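Local structure of tyrosine recombinase XerH (Helicobacter pylori, 5JK0) at residues A199-M213 and V247-W261. The protein cuts and rejoins DNA as a site-specific tyrosine recombinase involved in chromosome segregation, and may contribute to chromosome decatenation. Residues are numbered along the deposited sequence; the frame is centred on the assembly and turned at random.
With nucleotides of chain H.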
# COMPACT_ATOMS: atom_id res chain seq x y z
N ALA D 199 39.82 -7.67 -29.49
CA ALA D 199 38.86 -8.36 -30.35
C ALA D 199 37.78 -9.05 -29.52
O ALA D 199 36.59 -8.95 -29.84
CB ALA D 199 39.58 -9.38 -31.22
N ARG D 200 38.19 -9.73 -28.46
CA ARG D 200 37.27 -10.47 -27.61
C ARG D 200 36.31 -9.55 -26.87
O ARG D 200 35.10 -9.79 -26.85
CB ARG D 200 38.06 -11.31 -26.60
CG ARG D 200 37.19 -12.10 -25.63
CD ARG D 200 38.02 -12.66 -24.49
NE ARG D 200 38.61 -11.59 -23.69
CZ ARG D 200 39.54 -11.78 -22.76
NH1 ARG D 200 39.99 -13.00 -22.51
NH2 ARG D 200 40.02 -10.74 -22.08
N ASN D 201 36.84 -8.50 -26.25
CA ASN D 201 36.04 -7.61 -25.43
C ASN D 201 35.06 -6.76 -26.24
O ASN D 201 33.93 -6.54 -25.82
CB ASN D 201 36.95 -6.70 -24.60
CG ASN D 201 37.75 -7.46 -23.57
OD1 ASN D 201 37.82 -8.69 -23.61
ND2 ASN D 201 38.36 -6.74 -22.63
N ARG D 202 35.50 -6.29 -27.40
CA ARG D 202 34.63 -5.50 -28.27
C ARG D 202 33.44 -6.33 -28.74
O ARG D 202 32.30 -5.86 -28.71
CB ARG D 202 35.40 -4.95 -29.47
CG ARG D 202 36.29 -3.77 -29.14
CD ARG D 202 36.60 -2.96 -30.39
NE ARG D 202 37.27 -3.76 -31.41
CZ ARG D 202 37.43 -3.37 -32.67
NH1 ARG D 202 38.05 -4.16 -33.53
NH2 ARG D 202 36.97 -2.19 -33.06
N LEU D 203 33.71 -7.56 -29.16
CA LEU D 203 32.65 -8.46 -29.63
C LEU D 203 31.68 -8.79 -28.50
O LEU D 203 30.47 -8.85 -28.72
CB LEU D 203 33.26 -9.74 -30.20
CG LEU D 203 32.26 -10.80 -30.69
CD1 LEU D 203 31.37 -10.24 -31.79
CD2 LEU D 203 33.00 -12.04 -31.17
N LEU D 204 32.21 -9.00 -27.30
CA LEU D 204 31.39 -9.36 -26.14
C LEU D 204 30.41 -8.25 -25.77
O LEU D 204 29.22 -8.51 -25.57
CB LEU D 204 32.29 -9.68 -24.94
CG LEU D 204 31.59 -9.96 -23.61
CD1 LEU D 204 30.63 -11.14 -23.74
CD2 LEU D 204 32.60 -10.21 -22.51
N ILE D 205 30.91 -7.03 -25.68
CA ILE D 205 30.10 -5.89 -25.26
C ILE D 205 29.07 -5.49 -26.32
O ILE D 205 27.93 -5.18 -25.99
CB ILE D 205 30.99 -4.67 -24.92
CG1 ILE D 205 31.94 -5.02 -23.77
CG2 ILE D 205 30.14 -3.47 -24.55
CD1 ILE D 205 32.79 -3.87 -23.29
N LYS D 206 29.47 -5.53 -27.59
CA LYS D 206 28.57 -5.14 -28.67
C LYS D 206 27.35 -6.06 -28.78
O LYS D 206 26.24 -5.60 -29.03
CB LYS D 206 29.31 -5.10 -30.00
CG LYS D 206 30.24 -3.90 -30.13
CD LYS D 206 30.60 -3.61 -31.58
CE LYS D 206 31.53 -2.41 -31.67
NZ LYS D 206 31.32 -1.63 -32.92
N ILE D 207 27.57 -7.36 -28.60
CA ILE D 207 26.47 -8.33 -28.65
C ILE D 207 25.45 -8.04 -27.55
O ILE D 207 24.24 -8.15 -27.77
CB ILE D 207 26.99 -9.77 -28.53
CG1 ILE D 207 27.80 -10.15 -29.77
CG2 ILE D 207 25.84 -10.75 -28.35
CD1 ILE D 207 28.36 -11.56 -29.73
N ILE D 208 25.95 -7.64 -26.38
CA ILE D 208 25.08 -7.28 -25.26
C ILE D 208 24.25 -6.04 -25.58
O ILE D 208 23.05 -6.00 -25.30
CB ILE D 208 25.90 -7.04 -23.98
CG1 ILE D 208 26.56 -8.34 -23.52
CG2 ILE D 208 25.02 -6.47 -22.88
CD1 ILE D 208 27.32 -8.20 -22.22
N VAL D 209 24.90 -5.03 -26.16
CA VAL D 209 24.22 -3.78 -26.49
C VAL D 209 23.08 -3.98 -27.48
O VAL D 209 21.98 -3.46 -27.28
CB VAL D 209 25.21 -2.75 -27.08
CG1 VAL D 209 24.47 -1.50 -27.54
CG2 VAL D 209 26.28 -2.39 -26.05
N PHE D 210 23.33 -4.75 -28.53
CA PHE D 210 22.36 -4.91 -29.60
C PHE D 210 21.24 -5.91 -29.29
O PHE D 210 20.13 -5.79 -29.81
CB PHE D 210 23.07 -5.34 -30.89
CG PHE D 210 23.92 -4.26 -31.50
CD1 PHE D 210 23.36 -3.05 -31.88
CD2 PHE D 210 25.27 -4.46 -31.72
CE1 PHE D 210 24.13 -2.06 -32.45
CE2 PHE D 210 26.05 -3.47 -32.29
CZ PHE D 210 25.48 -2.27 -32.65
N THR D 211 21.53 -6.89 -28.44
CA THR D 211 20.54 -7.92 -28.12
C THR D 211 19.88 -7.68 -26.77
O THR D 211 18.71 -8.02 -26.57
CB THR D 211 21.16 -9.33 -28.13
OG1 THR D 211 22.22 -9.40 -27.17
CG2 THR D 211 21.71 -9.66 -29.51
N GLY D 212 20.63 -7.11 -25.84
CA GLY D 212 20.11 -6.82 -24.51
C GLY D 212 20.06 -8.04 -23.61
O GLY D 212 19.34 -8.05 -22.62
N MET D 213 20.83 -9.07 -23.96
CA MET D 213 20.89 -10.28 -23.15
C MET D 213 21.65 -10.01 -21.85
O MET D 213 22.45 -9.08 -21.77
CB MET D 213 21.54 -11.43 -23.92
CG MET D 213 23.02 -11.25 -24.21
SD MET D 213 23.75 -12.67 -25.04
CE MET D 213 22.87 -12.65 -26.60
N VAL D 247 17.48 -14.99 -29.80
CA VAL D 247 17.56 -13.58 -30.12
C VAL D 247 18.12 -13.41 -31.53
O VAL D 247 18.88 -14.26 -32.01
CB VAL D 247 18.44 -12.80 -29.12
CG1 VAL D 247 17.79 -12.79 -27.74
CG2 VAL D 247 19.84 -13.40 -29.05
N MET D 248 17.74 -12.33 -32.20
CA MET D 248 18.23 -12.08 -33.55
C MET D 248 19.07 -10.81 -33.60
O MET D 248 18.83 -9.86 -32.85
CB MET D 248 17.06 -11.99 -34.54
CG MET D 248 16.29 -13.28 -34.69
SD MET D 248 15.00 -13.19 -35.95
CE MET D 248 15.97 -12.94 -37.43
N LEU D 249 20.05 -10.80 -34.49
CA LEU D 249 20.97 -9.68 -34.61
C LEU D 249 21.49 -9.57 -36.04
O LEU D 249 21.95 -10.56 -36.62
CB LEU D 249 22.14 -9.83 -33.63
CG LEU D 249 23.33 -8.89 -33.78
CD1 LEU D 249 22.89 -7.44 -33.75
CD2 LEU D 249 24.35 -9.16 -32.68
N LYS D 250 21.42 -8.37 -36.61
CA LYS D 250 21.90 -8.13 -37.97
C LYS D 250 23.38 -8.47 -38.09
O LYS D 250 24.18 -8.14 -37.21
CB LYS D 250 21.65 -6.68 -38.38
CG LYS D 250 20.18 -6.35 -38.58
CD LYS D 250 19.99 -4.93 -39.11
CE LYS D 250 18.53 -4.66 -39.46
NZ LYS D 250 18.33 -3.30 -40.01
N ALA D 251 23.74 -9.13 -39.19
CA ALA D 251 25.07 -9.69 -39.36
C ALA D 251 26.19 -8.65 -39.38
O ALA D 251 27.23 -8.84 -38.76
CB ALA D 251 25.12 -10.51 -40.64
N PHE D 252 25.96 -7.54 -40.08
CA PHE D 252 27.01 -6.54 -40.30
C PHE D 252 27.49 -5.86 -39.01
O PHE D 252 28.49 -5.14 -39.02
CB PHE D 252 26.54 -5.48 -41.30
CG PHE D 252 25.49 -4.55 -40.75
CD1 PHE D 252 24.16 -4.92 -40.74
CD2 PHE D 252 25.84 -3.31 -40.25
CE1 PHE D 252 23.20 -4.06 -40.24
CE2 PHE D 252 24.89 -2.45 -39.75
CZ PHE D 252 23.56 -2.83 -39.74
N HIS D 253 26.78 -6.09 -37.92
CA HIS D 253 27.13 -5.49 -36.64
C HIS D 253 28.32 -6.18 -35.96
O HIS D 253 29.08 -5.54 -35.24
CB HIS D 253 25.92 -5.50 -35.69
CG HIS D 253 24.94 -4.41 -35.95
ND1 HIS D 253 23.59 -4.53 -35.66
CD2 HIS D 253 25.09 -3.17 -36.47
CE1 HIS D 253 22.97 -3.42 -35.99
NE2 HIS D 253 23.85 -2.57 -36.49
N ILE D 254 28.47 -7.48 -36.19
CA ILE D 254 29.50 -8.25 -35.50
C ILE D 254 30.27 -9.22 -36.41
O ILE D 254 31.19 -9.90 -35.94
CB ILE D 254 28.91 -9.08 -34.35
CG1 ILE D 254 27.82 -10.02 -34.87
CG2 ILE D 254 28.36 -8.18 -33.25
CD1 ILE D 254 27.31 -11.00 -33.85
N GLU D 255 29.90 -9.28 -37.68
CA GLU D 255 30.49 -10.26 -38.60
C GLU D 255 31.99 -10.07 -38.77
O GLU D 255 32.73 -11.04 -38.94
CB GLU D 255 29.80 -10.19 -39.96
CG GLU D 255 30.09 -11.38 -40.87
CD GLU D 255 29.21 -11.40 -42.10
OE1 GLU D 255 28.48 -10.41 -42.33
OE2 GLU D 255 29.25 -12.41 -42.84
N SER D 256 32.45 -8.82 -38.71
CA SER D 256 33.87 -8.53 -38.83
C SER D 256 34.62 -8.93 -37.56
O SER D 256 35.68 -9.54 -37.63
CB SER D 256 34.09 -7.04 -39.12
OG SER D 256 35.47 -6.74 -39.22
N LEU D 257 34.05 -8.58 -36.41
CA LEU D 257 34.66 -8.88 -35.12
C LEU D 257 34.69 -10.38 -34.84
O LEU D 257 35.69 -10.91 -34.36
CB LEU D 257 33.93 -8.16 -34.00
CG LEU D 257 34.20 -6.66 -33.84
CD1 LEU D 257 33.28 -6.06 -32.79
CD2 LEU D 257 35.65 -6.43 -33.48
N LEU D 258 33.59 -11.05 -35.15
CA LEU D 258 33.46 -12.48 -34.88
C LEU D 258 34.51 -13.29 -35.64
O LEU D 258 35.10 -14.22 -35.11
CB LEU D 258 32.06 -12.97 -35.24
CG LEU D 258 31.76 -14.45 -34.96
CD1 LEU D 258 31.95 -14.76 -33.48
CD2 LEU D 258 30.36 -14.81 -35.42
N LYS D 259 34.74 -12.92 -36.90
CA LYS D 259 35.74 -13.59 -37.72
C LYS D 259 37.14 -13.37 -37.16
O LYS D 259 37.95 -14.29 -37.12
CB LYS D 259 35.66 -13.10 -39.17
N GLU D 260 37.40 -12.14 -36.72
CA GLU D 260 38.72 -11.78 -36.19
C GLU D 260 38.99 -12.46 -34.86
O GLU D 260 40.11 -12.91 -34.60
CB GLU D 260 38.83 -10.27 -36.05
CG GLU D 260 40.17 -9.79 -35.53
CD GLU D 260 40.23 -8.28 -35.37
OE1 GLU D 260 39.21 -7.61 -35.61
OE2 GLU D 260 41.31 -7.76 -35.00
N TRP D 261 37.97 -12.53 -34.01
CA TRP D 261 38.13 -13.11 -32.68
C TRP D 261 38.32 -14.63 -32.73
O TRP D 261 39.15 -15.18 -31.99
CB TRP D 261 36.92 -12.77 -31.80
CG TRP D 261 36.78 -13.65 -30.59
CD1 TRP D 261 35.68 -14.38 -30.24
CD2 TRP D 261 37.76 -13.89 -29.58
NE1 TRP D 261 35.91 -15.07 -29.08
CE2 TRP D 261 37.19 -14.79 -28.65
CE3 TRP D 261 39.07 -13.45 -29.36
CZ2 TRP D 261 37.87 -15.24 -27.52
CZ3 TRP D 261 39.75 -13.90 -28.25
CH2 TRP D 261 39.15 -14.79 -27.34
P DG H 4 41.98 -12.19 -18.94
OP1 DG H 4 41.98 -13.63 -18.62
OP2 DG H 4 41.77 -11.75 -20.33
O5' DG H 4 40.89 -11.45 -18.02
C5' DG H 4 40.12 -12.18 -17.07
C4' DG H 4 40.93 -12.48 -15.82
O4' DG H 4 41.63 -11.30 -15.39
C3' DG H 4 40.11 -12.89 -14.61
O3' DG H 4 39.83 -14.28 -14.65
C2' DG H 4 41.04 -12.54 -13.45
C1' DG H 4 41.85 -11.35 -13.99
N9 DG H 4 41.48 -10.07 -13.41
C8 DG H 4 41.10 -8.93 -14.08
N7 DG H 4 40.84 -7.92 -13.30
C5 DG H 4 41.06 -8.42 -12.02
C6 DG H 4 40.93 -7.78 -10.76
O6 DG H 4 40.59 -6.62 -10.52
N1 DG H 4 41.25 -8.64 -9.71
C2 DG H 4 41.65 -9.95 -9.86
N2 DG H 4 41.91 -10.63 -8.73
N3 DG H 4 41.77 -10.56 -11.04
C4 DG H 4 41.46 -9.74 -12.07
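Residues 199-211 and 255-261 form helices that run roughly antiparallel, at 140° with axes 9.1 Å apart, so that Ala199 faces Trp261 and Leu203 faces Leu257; farther along, the first helix passes the strand 247-250. No hydrogen bond joins the two segments. Leu203 sits among Ile254, Leu257, Leu258 and Trp261: CD1 packs on CB of Ile254 at 3.7 Å, CD2 on CD1 of Leu258 and CD1 of Trp261. Leu257 splits its methyls, CD1 against the aliphatic part of Lys206 and CD2 over one face of the Arg202 guanidinium; both basic ends form salt bridges with Asp189. The Arg200 chain lies over one face of the Trp261 indole in a CH-pi contact, CB 3.6 Å from the centroid of the six-membered ring. With CG anti to the backbone N (chi1 179°), the chain runs on across the indole, and its guanidinium reaches OP2 of DG4 of chain H through NH2 at 2.7 Å, with a weak bond from NH1. Arg200 NE donates to OD1 of Asn201 at 3.0 Å, nearly in the guanidinium plane, which should steady the group's rotation. At the other end the Phe210 and His253 rings stack face to face, planes 2° apart and centroids 4.1 Å apart, and CE1 of Phe252 lies over the opposite imidazole face, toward its rim. Beyond them, CE of Met213 meets CG2 of Val247. This packing sets helix 198-211 against strand 244-250 of the small antiparallel sheet and against helix 255-264 in the tyrosine recombinase catalytic domain, reaching from a DNA phosphate contact toward the predicted active-site arginines Arg214 and Arg313.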